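Local atomic coordinates of CurM Sulfotransferase (Moorea producta, PDB entry 4GBM), a protein that probably sulfonates a hydroxyl group of an enzyme-bound intermediate in curacin biosynthesis, using the donor PAPS and leaving PAP, the nucleotide bound here. Residues P61-L66 with S264-D269; M142-L147 with W197-Q202; V174-Q179 with D269-K274. The protein carries 2 engineered substitutions. One frame throughout, in Å; residues are numbered along the deposited sequence. Where two conformers were deposited one is given.

Contact 1: P61-L66 with S264-D269; sequences PPELHL and SLSISD. With ZN (zinc ion), chain F; ZN (zinc ion), chain C.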
loop_
_atom_site.group_PDB
_atom_site.type_symbol
_atom_site.label_atom_id
_atom_site.label_comp_id
_atom_site.label_asym_id
_atom_site.label_seq_id
_atom_site.Cartn_x
_atom_site.Cartn_y
_atom_site.Cartn_z
ATOM N N PRO A 61 -7.130 6.032 2.031
ATOM C CA PRO A 61 -8.186 5.098 1.640
ATOM C C PRO A 61 -7.671 3.715 1.227
ATOM O O PRO A 61 -6.465 3.542 1.043
ATOM C CB PRO A 61 -8.797 5.788 0.413
ATOM C CG PRO A 61 -7.624 6.448 -0.242
ATOM C CD PRO A 61 -6.762 6.934 0.917
ATOM N N PRO A 62 -8.589 2.738 1.055
ATOM C CA PRO A 62 -8.226 1.506 0.350
ATOM C C PRO A 62 -7.763 1.848 -1.067
ATOM O O PRO A 62 -8.027 2.959 -1.553
ATOM C CB PRO A 62 -9.546 0.718 0.287
ATOM C CG PRO A 62 -10.447 1.358 1.297
ATOM C CD PRO A 62 -10.028 2.794 1.372
ATOM N N GLU A 63 -7.085 0.897 -1.708
ATOM C CA GLU A 63 -6.465 1.095 -3.020
ATOM C C GLU A 63 -7.367 1.794 -4.039
ATOM O O GLU A 63 -8.486 1.355 -4.311
ATOM C CB GLU A 63 -5.984 -0.248 -3.587
ATOM C CG GLU A 63 -4.663 -0.766 -3.000
ATOM C CD GLU A 63 -4.777 -1.489 -1.653
ATOM O OE1 GLU A 63 -5.888 -1.642 -1.087
ATOM O OE2 GLU A 63 -3.712 -1.910 -1.159
ATOM N N LEU A 64 -6.847 2.872 -4.619
ATOM C CA LEU A 64 -7.594 3.660 -5.604
ATOM C C LEU A 64 -7.468 3.099 -7.016
ATOM O O LEU A 64 -8.323 3.369 -7.867
ATOM C CB LEU A 64 -7.120 5.116 -5.583
ATOM C CG LEU A 64 -7.321 5.878 -4.270
ATOM C CD1 LEU A 64 -6.582 7.207 -4.313
ATOM C CD2 LEU A 64 -8.798 6.073 -3.961
ATOM N N HIS A 65 -6.401 2.339 -7.276
ATOM C CA HIS A 65 -6.147 1.763 -8.609
ATOM C C HIS A 65 -6.156 2.813 -9.739
ATOM O O HIS A 65 -6.675 2.562 -10.832
ATOM C CB HIS A 65 -7.129 0.614 -8.921
ATOM C CG HIS A 65 -7.273 -0.383 -7.808
ATOM N ND1 HIS A 65 -6.307 -1.320 -7.522
ATOM C CD2 HIS A 65 -8.269 -0.586 -6.914
ATOM C CE1 HIS A 65 -6.703 -2.066 -6.506
ATOM N NE2 HIS A 65 -7.886 -1.633 -6.112
ATOM N N LEU A 66 -5.557 3.968 -9.468
ATOM C CA LEU A 66 -5.456 5.043 -10.457
ATOM C C LEU A 66 -4.080 5.068 -11.123
ATOM O O LEU A 66 -3.981 5.088 -12.354
ATOM C CB LEU A 66 -5.743 6.396 -9.802
ATOM C CG LEU A 66 -7.169 6.664 -9.302
ATOM C CD1 LEU A 66 -7.195 7.951 -8.503
ATOM C CD2 LEU A 66 -8.160 6.735 -10.460
ATOM N N SER A 264 -13.498 -3.368 0.598
ATOM C CA SER A 264 -12.217 -2.686 0.842
ATOM C C SER A 264 -11.017 -3.523 0.405
ATOM O O SER A 264 -9.871 -3.101 0.559
ATOM C CB SER A 264 -12.081 -2.269 2.311
ATOM O OG SER A 264 -12.952 -1.188 2.596
ATOM N N LEU A 265 -11.289 -4.708 -0.136
ATOM C CA LEU A 265 -10.236 -5.625 -0.567
ATOM C C LEU A 265 -10.065 -5.553 -2.072
ATOM O O LEU A 265 -11.008 -5.229 -2.794
ATOM C CB LEU A 265 -10.569 -7.060 -0.148
ATOM C CG LEU A 265 -10.119 -7.570 1.222
ATOM C CD1 LEU A 265 -10.545 -6.658 2.382
ATOM C CD2 LEU A 265 -10.664 -8.983 1.409
ATOM N N SER A 266 -8.860 -5.854 -2.543
ATOM C CA SER A 266 -8.569 -5.798 -3.966
ATOM C C SER A 266 -8.003 -7.118 -4.430
ATOM O O SER A 266 -8.706 -7.890 -5.095
ATOM C CB SER A 266 -7.602 -4.648 -4.280
ATOM O OG SER A 266 -8.238 -3.407 -4.041
ATOM N N ILE A 267 -6.751 -7.383 -4.054
ATOM C CA ILE A 267 -6.017 -8.546 -4.563
ATOM C C ILE A 267 -6.015 -9.762 -3.646
ATOM O O ILE A 267 -6.015 -10.891 -4.127
ATOM C CB ILE A 267 -4.572 -8.192 -4.976
ATOM C CG1 ILE A 267 -3.761 -7.667 -3.782
ATOM C CG2 ILE A 267 -4.587 -7.169 -6.112
ATOM C CD1 ILE A 267 -2.251 -7.787 -3.954
ATOM N N SER A 268 -5.995 -9.530 -2.337
ATOM C CA SER A 268 -6.113 -10.611 -1.363
ATOM C C SER A 268 -6.770 -10.048 -0.115
ATOM O O SER A 268 -7.312 -8.942 -0.148
ATOM C CB SER A 268 -4.746 -11.209 -1.025
ATOM O OG SER A 268 -4.896 -12.398 -0.263
ATOM N N ASP A 269 -6.729 -10.816 0.971
ATOM C CA ASP A 269 -7.253 -10.376 2.261
ATOM C C ASP A 269 -6.070 -10.017 3.153
ATOM O O ASP A 269 -5.235 -10.881 3.434
ATOM C CB ASP A 269 -8.091 -11.497 2.901
ATOM C CG ASP A 269 -8.920 -11.024 4.088
ATOM O OD1 ASP A 269 -8.668 -9.911 4.595
ATOM O OD2 ASP A 269 -9.838 -11.768 4.511
HETATM ZN ZN ZN F . -4.525 -1.819 -8.573
HETATM ZN ZN ZN C . -10.045 -9.154 5.847
HETATM O O HOH W 1 -8.365 -2.470 -1.693
HETATM O O HOH W 2 -4.037 -3.798 -7.912
#
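His-65 and Ser-266 join a zinc-binding loop that follows strand 58-59 to the long loop preceding helix 297-305, in the interior of the sulfotransferase fold. The His-65 imidazole works at both nitrogens: ND1 binds a zinc ion at 2.1 Å, with water 2 as a further ligand, while NE2 donates to Ser-266 OG at 2.7 Å. The hydroxyl lies in the ring plane, but the N-H...O angle of 137° leaves the bond noticeably bent. Glu-63 CB sits 3.3 Å above one face of this imidazole, toward its rim. With CG beside its own backbone N (chi1 -78°) and a bend at chi2, the Glu-63 side chain carries OE1 to water 1, 2.7 Å away. That water also donates to Ser-264 O at 2.8 Å and accepts from Ser-266 OG, so the hydroxyl passes a hydrogen-bond chain from histidine to water. OE2 is engaged by Lys-136 in a salt bridge. One residue back from Glu-63, Pro-62 CG rests 3.8 Å from Ser-264 OG, whose own hydrogen bond goes to Met-256 O. Around this junction, Lys-136 brings in the end of strand 132-136, Ser-264 touches Lys-90 of helix 87-96, and Leu-64 packs on helices 87-96 and 117-128.

Contact 2: M142-L147 with W197-Q202; sequences MEPTIL and WAKSNQ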
loop_
_atom_site.group_PDB
_atom_site.type_symbol
_atom_site.label_atom_id
_atom_site.label_comp_id
_atom_site.label_asym_id
_atom_site.label_seq_id
_atom_site.Cartn_x
_atom_site.Cartn_y
_atom_site.Cartn_z
ATOM N N MET A 142 5.710 -3.668 -8.234
ATOM C CA MET A 142 5.880 -4.756 -9.196
ATOM C C MET A 142 6.286 -4.270 -10.583
ATOM O O MET A 142 6.769 -5.053 -11.400
ATOM C CB MET A 142 4.605 -5.598 -9.280
ATOM C CG MET A 142 4.245 -6.283 -7.975
ATOM S SD MET A 142 5.515 -7.447 -7.450
ATOM C CE MET A 142 5.206 -8.839 -8.538
ATOM N N GLU A 143 6.091 -2.981 -10.848
ATOM C CA GLU A 143 6.396 -2.414 -12.162
ATOM C C GLU A 143 7.143 -1.090 -12.039
ATOM O O GLU A 143 6.557 -0.092 -11.612
ATOM C CB GLU A 143 5.110 -2.196 -12.974
ATOM C CG GLU A 143 4.370 -3.468 -13.398
ATOM C CD GLU A 143 5.137 -4.318 -14.406
ATOM O OE1 GLU A 143 4.811 -5.521 -14.525
ATOM O OE2 GLU A 143 6.059 -3.800 -15.079
ATOM N N PRO A 144 8.436 -1.067 -12.421
ATOM C CA PRO A 144 9.190 0.187 -12.361
ATOM C C PRO A 144 8.510 1.361 -13.074
ATOM O O PRO A 144 8.636 2.495 -12.616
ATOM C CB PRO A 144 10.512 -0.168 -13.046
ATOM C CG PRO A 144 10.681 -1.615 -12.739
ATOM C CD PRO A 144 9.291 -2.186 -12.863
ATOM N N THR A 145 7.785 1.097 -14.161
ATOM C CA THR A 145 7.098 2.174 -14.879
ATOM C C THR A 145 5.949 2.800 -14.083
ATOM O O THR A 145 5.628 3.969 -14.293
ATOM C CB THR A 145 6.614 1.756 -16.293
ATOM O OG1 THR A 145 5.692 0.665 -16.190
ATOM C CG2 THR A 145 7.799 1.354 -17.174
ATOM N N ILE A 146 5.344 2.042 -13.163
ATOM C CA ILE A 146 4.295 2.597 -12.302
ATOM C C ILE A 146 4.905 3.534 -11.253
ATOM O O ILE A 146 4.391 4.628 -11.025
ATOM C CB ILE A 146 3.423 1.508 -11.627
ATOM C CG1 ILE A 146 2.638 0.719 -12.682
ATOM C CG2 ILE A 146 2.465 2.146 -10.608
ATOM C CD1 ILE A 146 1.924 -0.535 -12.130
ATOM N N LEU A 147 6.008 3.107 -10.635
ATOM C CA LEU A 147 6.741 3.970 -9.700
ATOM C C LEU A 147 7.138 5.289 -10.360
ATOM O O LEU A 147 6.979 6.368 -9.772
ATOM C CB LEU A 147 7.974 3.242 -9.143
ATOM C CG LEU A 147 7.710 1.959 -8.345
ATOM C CD1 LEU A 147 9.019 1.310 -7.941
ATOM C CD2 LEU A 147 6.848 2.237 -7.097
ATOM N N TRP A 197 8.639 -10.919 -3.510
ATOM C CA TRP A 197 9.323 -10.144 -2.475
ATOM C C TRP A 197 10.621 -9.527 -3.009
ATOM O O TRP A 197 10.891 -8.346 -2.783
ATOM C CB TRP A 197 9.600 -11.010 -1.237
ATOM C CG TRP A 197 10.212 -10.234 -0.102
ATOM C CD1 TRP A 197 9.542 -9.568 0.890
ATOM C CD2 TRP A 197 11.612 -10.038 0.160
ATOM N NE1 TRP A 197 10.434 -8.967 1.745
ATOM C CE2 TRP A 197 11.711 -9.238 1.322
ATOM C CE3 TRP A 197 12.792 -10.460 -0.477
ATOM C CZ2 TRP A 197 12.943 -8.848 1.863
ATOM C CZ3 TRP A 197 14.015 -10.076 0.060
ATOM C CH2 TRP A 197 14.080 -9.278 1.223
ATOM N N ALA A 198 11.407 -10.324 -3.737
ATOM C CA ALA A 198 12.700 -9.871 -4.257
ATOM C C ALA A 198 12.542 -8.775 -5.309
ATOM O O ALA A 198 13.227 -7.747 -5.240
ATOM C CB ALA A 198 13.493 -11.053 -4.831
ATOM N N LYS A 199 11.633 -8.987 -6.264
ATOM C CA LYS A 199 11.426 -8.021 -7.347
ATOM C C LYS A 199 10.843 -6.706 -6.831
ATOM O O LYS A 199 11.321 -5.625 -7.208
ATOM C CB LYS A 199 10.555 -8.613 -8.465
ATOM C CG LYS A 199 10.189 -7.626 -9.564
ATOM C CD LYS A 199 9.596 -8.314 -10.783
ATOM C CE LYS A 199 8.945 -7.306 -11.728
ATOM N NZ LYS A 199 9.835 -6.165 -12.123
ATOM N N SER A 200 9.827 -6.790 -5.972
ATOM C CA SER A 200 9.203 -5.599 -5.393
ATOM C C SER A 200 10.237 -4.769 -4.648
ATOM O O SER A 200 10.346 -3.562 -4.849
ATOM C CB SER A 200 8.067 -5.986 -4.444
ATOM O OG SER A 200 7.052 -6.692 -5.128
ATOM N N ASN A 201 11.007 -5.432 -3.788
ATOM C CA ASN A 201 12.006 -4.718 -3.004
ATOM C C ASN A 201 13.138 -4.160 -3.843
ATOM O O ASN A 201 13.530 -3.014 -3.654
ATOM C CB ASN A 201 12.496 -5.562 -1.834
ATOM C CG ASN A 201 11.517 -5.546 -0.697
ATOM O OD1 ASN A 201 11.334 -4.512 -0.051
ATOM N ND2 ASN A 201 10.845 -6.674 -0.461
ATOM N N GLN A 202 13.643 -4.948 -4.793
ATOM C CA GLN A 202 14.680 -4.428 -5.679
ATOM C C GLN A 202 14.179 -3.231 -6.500
ATOM O O GLN A 202 14.905 -2.243 -6.666
ATOM C CB GLN A 202 15.252 -5.516 -6.595
ATOM C CG GLN A 202 16.560 -5.077 -7.274
ATOM C CD GLN A 202 17.637 -4.729 -6.264
ATOM O OE1 GLN A 202 18.044 -5.572 -5.460
ATOM N NE2 GLN A 202 18.103 -3.487 -6.294
#
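Lys-199 stretches from its helix to the backbone of Met-142, its chain end coming to lie beside Met-142 O. A chi1 of 175° sets CG on the far side of CB from the backbone N, and the chain stays extended until chi4, where a bend turns the ammonium group aside to Asn-203 OD1, a hydrogen-bond partner one turn farther along the same helix. The Pro-144 ring meets this chain at about a right angle, with CD 4.1 Å from NZ, and it packs on Asn-203 as well. Glu-143 OE2 lies 5.3 Å from NZ, too far for a direct salt bridge, though the opposite charges probably attract weakly. Met-142 and Ser-200 form the other half of the contact. The methionine folds at chi2 and chi3, placing SD beside Ser-200 OG. Met-142, Lys-199 and Ser-200 were all modelled in two conformers, so the very close approaches of Lys-199 CE to Met-142 O and of Met-142 SD to Ser-200 OG are doubtful. Ser-200 OG is held by Val-196 O, one turn back in its own helix, and the Met-142 side chain also packs on Val-196.

The two helices belong to the parallel alpha/beta core: helix 144-153 lies between strands 132-136 and 158-163 in the chain, and helix 189-208 is part of the crossover from 158-163 to its neighbour 216-220. Glu-143 occupies the N-cap of the first helix, its carbonyl O accepting from Ile-146 N, while in the second Asn-201 ND2 folds back to donate to Trp-197 O at 2.9 Å.

Contact 3: V174-Q179 with D269-K274; sequences VRMRMQ and DPNFLK. With ZN (zinc ion), chain C; A3P (adenosine-3'-5'-diphosphate), chain G.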
loop_
_atom_site.group_PDB
_atom_site.type_symbol
_atom_site.label_atom_id
_atom_site.label_comp_id
_atom_site.label_asym_id
_atom_site.label_seq_id
_atom_site.Cartn_x
_atom_site.Cartn_y
_atom_site.Cartn_z
ATOM N N VAL A 174 2.188 -17.581 0.310
ATOM C CA VAL A 174 1.871 -18.975 0.002
ATOM C C VAL A 174 0.589 -19.423 0.715
ATOM O O VAL A 174 -0.286 -20.039 0.096
ATOM C CB VAL A 174 3.076 -19.900 0.327
ATOM C CG1 VAL A 174 2.703 -21.378 0.218
ATOM C CG2 VAL A 174 4.240 -19.601 -0.627
ATOM N N ARG A 175 0.474 -19.089 2.001
ATOM C CA ARG A 175 -0.717 -19.422 2.795
ATOM C C ARG A 175 -1.993 -18.838 2.179
ATOM O O ARG A 175 -3.055 -19.490 2.181
ATOM C CB ARG A 175 -0.542 -18.937 4.242
ATOM C CG ARG A 175 -1.799 -19.070 5.125
ATOM C CD ARG A 175 -1.507 -18.960 6.633
ATOM N NE ARG A 175 -0.483 -17.961 6.952
ATOM C CZ ARG A 175 -0.675 -16.643 6.926
ATOM N NH1 ARG A 175 0.336 -15.827 7.209
ATOM N NH2 ARG A 175 -1.866 -16.138 6.603
ATOM N N MET A 176 -1.879 -17.620 1.651
ATOM C CA MET A 176 -3.014 -16.904 1.064
ATOM C C MET A 176 -3.282 -17.302 -0.387
ATOM O O MET A 176 -4.235 -16.820 -1.004
ATOM C CB MET A 176 -2.819 -15.387 1.195
ATOM C CG MET A 176 -2.786 -14.893 2.647
ATOM S SD MET A 176 -4.263 -15.321 3.580
ATOM C CE MET A 176 -5.495 -14.320 2.746
ATOM N N ARG A 177 -2.429 -18.182 -0.914
ATOM C CA ARG A 177 -2.578 -18.752 -2.263
ATOM C C ARG A 177 -2.582 -17.690 -3.359
ATOM O O ARG A 177 -3.388 -17.738 -4.294
ATOM C CB ARG A 177 -3.829 -19.636 -2.344
ATOM C CG ARG A 177 -3.728 -20.876 -1.474
ATOM C CD ARG A 177 -5.035 -21.637 -1.376
ATOM N NE ARG A 177 -4.813 -22.978 -0.840
ATOM C CZ ARG A 177 -4.539 -23.257 0.434
ATOM N NH1 ARG A 177 -4.441 -22.288 1.341
ATOM N NH2 ARG A 177 -4.353 -24.517 0.803
ATOM N N MET A 178 -1.662 -16.738 -3.241
ATOM C CA MET A 178 -1.612 -15.603 -4.158
ATOM C C MET A 178 -0.819 -15.840 -5.442
ATOM O O MET A 178 -0.794 -14.973 -6.313
ATOM C CB MET A 178 -1.074 -14.374 -3.429
ATOM C CG MET A 178 -2.027 -13.844 -2.384
ATOM S SD MET A 178 -1.267 -12.588 -1.361
ATOM C CE MET A 178 -1.057 -11.252 -2.539
ATOM N N GLN A 179 -0.184 -17.004 -5.570
ATOM C CA GLN A 179 0.652 -17.291 -6.754
ATOM C C GLN A 179 -0.049 -17.050 -8.105
ATOM O O GLN A 179 0.598 -16.652 -9.080
ATOM C CB GLN A 179 1.275 -18.698 -6.692
ATOM C CG GLN A 179 0.302 -19.846 -6.442
ATOM C CD GLN A 179 0.098 -20.170 -4.964
ATOM O OE1 GLN A 179 0.323 -19.335 -4.081
ATOM N NE2 GLN A 179 -0.340 -21.396 -4.692
ATOM N N ASP A 269 -6.729 -10.816 0.971
ATOM C CA ASP A 269 -7.253 -10.376 2.261
ATOM C C ASP A 269 -6.070 -10.017 3.153
ATOM O O ASP A 269 -5.235 -10.881 3.434
ATOM C CB ASP A 269 -8.091 -11.497 2.901
ATOM C CG ASP A 269 -8.920 -11.024 4.088
ATOM O OD1 ASP A 269 -8.668 -9.911 4.595
ATOM O OD2 ASP A 269 -9.838 -11.768 4.511
ATOM N N PRO A 270 -5.982 -8.742 3.588
ATOM C CA PRO A 270 -4.876 -8.369 4.487
ATOM C C PRO A 270 -5.054 -8.915 5.901
ATOM O O PRO A 270 -4.137 -8.811 6.719
ATOM C CB PRO A 270 -4.918 -6.839 4.486
ATOM C CG PRO A 270 -6.322 -6.488 4.150
ATOM C CD PRO A 270 -6.816 -7.581 3.218
ATOM N N ASN A 271 -6.235 -9.474 6.179
ATOM C CA ASN A 271 -6.547 -10.115 7.463
ATOM C C ASN A 271 -6.557 -9.141 8.635
ATOM O O ASN A 271 -6.461 -9.543 9.796
ATOM C CB ASN A 271 -5.622 -11.309 7.737
ATOM C CG ASN A 271 -5.773 -12.409 6.702
ATOM O OD1 ASN A 271 -6.883 -12.698 6.234
ATOM N ND2 ASN A 271 -4.652 -13.034 6.334
ATOM N N PHE A 272 -6.701 -7.863 8.308
ATOM C CA PHE A 272 -6.745 -6.801 9.302
ATOM C C PHE A 272 -7.886 -7.038 10.300
ATOM O O PHE A 272 -7.708 -6.870 11.509
ATOM C CB PHE A 272 -6.862 -5.438 8.600
ATOM C CG PHE A 272 -7.062 -4.286 9.546
ATOM C CD1 PHE A 272 -5.990 -3.788 10.291
ATOM C CD2 PHE A 272 -8.317 -3.703 9.694
ATOM C CE1 PHE A 272 -6.174 -2.734 11.180
ATOM C CE2 PHE A 272 -8.508 -2.647 10.580
ATOM C CZ PHE A 272 -7.429 -2.163 11.324
ATOM N N LEU A 273 -9.042 -7.467 9.803
ATOM C CA LEU A 273 -10.196 -7.679 10.675
ATOM C C LEU A 273 -10.192 -9.038 11.393
ATOM O O LEU A 273 -11.162 -9.387 12.073
ATOM C CB LEU A 273 -11.509 -7.423 9.923
ATOM C CG LEU A 273 -11.691 -5.990 9.397
ATOM C CD1 LEU A 273 -12.976 -5.878 8.596
ATOM C CD2 LEU A 273 -11.653 -4.933 10.511
ATOM N N LYS A 274 -9.102 -9.796 11.247
ATOM C CA LYS A 274 -8.891 -10.992 12.071
ATOM C C LYS A 274 -8.101 -10.673 13.343
ATOM O O LYS A 274 -7.813 -11.565 14.154
ATOM C CB LYS A 274 -8.223 -12.108 11.264
ATOM C CG LYS A 274 -9.156 -12.712 10.215
ATOM C CD LYS A 274 -8.467 -13.817 9.435
ATOM C CE LYS A 274 -9.348 -14.330 8.303
ATOM N NZ LYS A 274 -9.495 -13.320 7.212
HETATM ZN ZN ZN C . -10.045 -9.154 5.847
HETATM P P1 A3P G . -1.141 -12.456 7.303
HETATM O O1P A3P G . -1.206 -13.334 6.080
HETATM O O2P A3P G . -2.492 -12.160 7.903
HETATM O O3P A3P G . -0.093 -12.893 8.287
HETATM P P2 A3P G . -0.654 -6.294 3.585
HETATM O O4P A3P G . 0.552 -5.559 3.094
HETATM O O5P A3P G . -1.208 -7.331 2.649
HETATM O O6P A3P G . -1.705 -5.381 4.158
HETATM O "O5'" A3P G . -0.111 -7.175 4.828
HETATM C "C5'" A3P G . -0.959 -8.180 5.395
HETATM C "C4'" A3P G . -0.286 -8.639 6.666
HETATM O "O4'" A3P G . -0.376 -7.590 7.638
HETATM C "C3'" A3P G . -1.002 -9.806 7.316
HETATM O "O3'" A3P G . -0.604 -11.042 6.703
HETATM C "C2'" A3P G . -0.556 -9.654 8.766
HETATM O "O2'" A3P G . 0.673 -10.348 8.999
HETATM C "C1'" A3P G . -0.310 -8.159 8.940
HETATM N N9 A3P G . -1.372 -7.557 9.786
HETATM C C8 A3P G . -2.661 -7.328 9.459
HETATM N N7 A3P G . -3.347 -6.790 10.503
HETATM C C5 A3P G . -2.471 -6.678 11.523
HETATM C C6 A3P G . -2.509 -6.189 12.922
HETATM N N6 A3P G . -3.662 -5.692 13.435
HETATM N N1 A3P G . -1.358 -6.253 13.642
HETATM C C2 A3P G . -0.202 -6.733 13.130
HETATM N N3 A3P G . -0.099 -7.186 11.863
HETATM C C4 A3P G . -1.177 -7.173 11.046
#
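Met-176 and Asn-271 meet beside the 3'-phosphate of bound adenosine-3'-5'-diphosphate, where the end of helix 166-175 faces a zinc-binding loop. The two side chains come from opposite directions. Asn-271 ND2 spends its hydrogens on two partners: a nearly straight 2.8 Å bond to phosphate O2P, and a weak one to Met-176 SD at 3.6 Å. Curled by two successive turns along its chain, the methionine carries CE to 3.5 Å from Asp-269 O. A chi1 of 173° carries the Arg-175 chain away from its own amide, and after a turn at chi3 it presents the guanidinium edge to the phosphate: NH2 and NH1 both reach O1P, at 2.9 and 3.1 Å, and NH1 also donates to O3P. Glu-171 forms a salt bridge with NH1. On the loop side, an Asx turn takes Asn-271 N to Asp-269 OD1, the oxygen that binds zinc alongside His-261. Lys-274 NZ donates to Asn-271 OD1 at 2.9 Å and pairs with Asp-269 OD2. A leucine in place of Asn-271 would probably leave phosphate O2P without this donor and Lys-274 without its amide acceptor. The phosphate is thus met by a charged guanidinium and by a neutral amide secured at its other end, which is consistent with selection for the 3'-phosphate that PAP shares with the donor PAPS.

Contact 1 is the most buried of the three and lies nearest the centre of the chain; contacts 2 and 3 are partly buried and farther out. Contacts 1 and 3 share Asp-269 and draw on the same loop before helix 297-305, and they touch where Ser-268 packs against Met-176 and Met-178. Contact 2 stands apart, about 18 Å centre to centre from contact 1 and 20 Å from contact 3, yet its helix 189-208 follows helix 166-175 of contact 3 in the chain. The chemistry changes: zinc in both 1 and 3, with an ordered water in contact 1 and phosphate recognition in contact 3, and in contact 2 mostly packing, with one long lysine reaching the turn before helix 144-153.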